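Local coordinates for protein sphingomyelinase C (Streptomyces griseocarneus, PDB 7CNE) that belongs to the endonuclease/exonuclease/phosphatase family and has the two-sheet fold of DNase I-like proteins, at residues Y73-V78 / G101-S106. Numbering follows the deposited sequence.
Sequences YQTPVV and GVTVLS
Thr75 OG1 is held by groups of both segments: it accepts the backbone N-H of Val104 (N to OG1 3.0 Å, nearly straight at 169°) and donates to the carbonyl oxygen of its own neighbour, Pro76 O, at 2.8 Å. With chi1 at 75°, OG1 is turned back over its own backbone, where the hydroxyl stands in for Thr75 O as the acceptor of Val104 N. In return Val104 O receives Thr75 N at 2.9 Å, and Thr103 OG1 donates to Thr75 O from 46° above the carbonyl plane. Thr75 O is also hydrogen-bonded to Lys64 NZ of helix 57-66.

Regular antiparallel pairing is confined to one end, where Tyr73 and Ser106 form a hydrogen-bonded pair and Gln74 and Leu105 a non-hydrogen-bonded one. Here strand 73-74 is an outermost strand of one of the two large sheets of the DNase I-like fold, and 103-106 lies next to it; strand 131-139 of the other sheet covers Thr75 and Val104. Beyond Pro76 the backbones rejoin through the hydrogen bond from Val78 N to Val102 O (2.7 Å).

Across the non-hydrogen-bonded pair, the methyl CD2 of Leu105 lies 3.7 Å from the amide carbon CD of Gln74, whose OE1 is hydrogen-bonded to Lys64 NZ. The side chains of Val78 and Val102 lie side by side and point the same way, with CG2 of Val78 4.1 Å from CB of Val102.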
# COMPACT_ATOMS: atom_id res chain seq x y z
N TYR A 73 -8.25 5.28 14.16
CA TYR A 73 -7.23 4.40 14.71
C TYR A 73 -6.17 4.17 13.64
O TYR A 73 -6.47 3.64 12.56
CB TYR A 73 -7.86 3.10 15.19
CG TYR A 73 -9.04 3.35 16.13
CD1 TYR A 73 -8.82 3.61 17.48
CD2 TYR A 73 -10.36 3.33 15.67
CE1 TYR A 73 -9.87 3.85 18.35
CE2 TYR A 73 -11.43 3.57 16.54
CZ TYR A 73 -11.17 3.82 17.88
OH TYR A 73 -12.20 4.06 18.76
N GLN A 74 -4.95 4.62 13.92
CA GLN A 74 -3.94 4.68 12.86
C GLN A 74 -2.59 4.20 13.37
O GLN A 74 -2.26 4.33 14.55
CB GLN A 74 -3.82 6.11 12.31
CG GLN A 74 -5.15 6.81 12.01
CD GLN A 74 -4.95 8.18 11.40
OE1 GLN A 74 -3.83 8.67 11.36
NE2 GLN A 74 -6.02 8.78 10.88
N THR A 75 -1.79 3.64 12.44
CA THR A 75 -0.40 3.35 12.73
C THR A 75 0.47 4.54 12.36
O THR A 75 0.07 5.39 11.56
CB THR A 75 0.07 2.13 11.93
OG1 THR A 75 0.26 2.51 10.56
CG2 THR A 75 -0.94 1.01 12.03
N PRO A 76 1.69 4.61 12.91
CA PRO A 76 2.69 5.50 12.31
C PRO A 76 3.00 5.08 10.88
O PRO A 76 2.55 4.04 10.38
CB PRO A 76 3.92 5.33 13.22
CG PRO A 76 3.40 4.70 14.49
CD PRO A 76 2.22 3.86 14.05
N VAL A 77 3.78 5.91 10.19
CA VAL A 77 4.35 5.50 8.92
C VAL A 77 5.47 4.50 9.20
O VAL A 77 6.36 4.77 10.01
CB VAL A 77 4.86 6.71 8.13
CG1 VAL A 77 5.49 6.25 6.81
CG2 VAL A 77 3.72 7.69 7.86
N VAL A 78 5.41 3.34 8.54
CA VAL A 78 6.39 2.29 8.78
C VAL A 78 7.80 2.82 8.52
O VAL A 78 8.06 3.47 7.50
CB VAL A 78 6.11 1.08 7.87
CG1 VAL A 78 7.35 0.17 7.79
CG2 VAL A 78 4.89 0.30 8.36
N GLY A 101 7.07 4.47 4.06
CA GLY A 101 5.93 5.10 3.40
C GLY A 101 4.58 4.43 3.61
O GLY A 101 3.60 4.88 3.00
N VAL A 102 4.48 3.40 4.44
CA VAL A 102 3.23 2.67 4.64
C VAL A 102 2.59 3.10 5.95
O VAL A 102 3.25 3.12 7.00
CB VAL A 102 3.48 1.15 4.62
CG1 VAL A 102 2.22 0.40 5.03
CG2 VAL A 102 3.92 0.72 3.23
N THR A 103 1.29 3.40 5.91
CA THR A 103 0.51 3.58 7.13
C THR A 103 -0.88 2.95 6.95
O THR A 103 -1.40 2.87 5.83
CB THR A 103 0.39 5.08 7.51
OG1 THR A 103 -0.37 5.22 8.71
CG2 THR A 103 -0.28 5.85 6.40
N VAL A 104 -1.45 2.48 8.05
CA VAL A 104 -2.76 1.83 8.05
C VAL A 104 -3.70 2.66 8.91
O VAL A 104 -3.38 2.96 10.07
CB VAL A 104 -2.70 0.38 8.59
CG1 VAL A 104 -4.11 -0.23 8.61
CG2 VAL A 104 -1.74 -0.47 7.76
N LEU A 105 -4.87 2.99 8.36
CA LEU A 105 -5.91 3.77 9.02
C LEU A 105 -7.17 2.93 9.13
O LEU A 105 -7.51 2.17 8.21
CB LEU A 105 -6.23 5.07 8.24
CG LEU A 105 -5.08 5.74 7.47
CD1 LEU A 105 -5.56 6.94 6.61
CD2 LEU A 105 -3.97 6.17 8.42
N SER A 106 -7.88 3.06 10.24
CA SER A 106 -8.97 2.15 10.52
C SER A 106 -10.12 2.87 11.21
O SER A 106 -9.89 3.64 12.15
CB SER A 106 -8.48 0.99 11.40
OG SER A 106 -9.54 0.12 11.72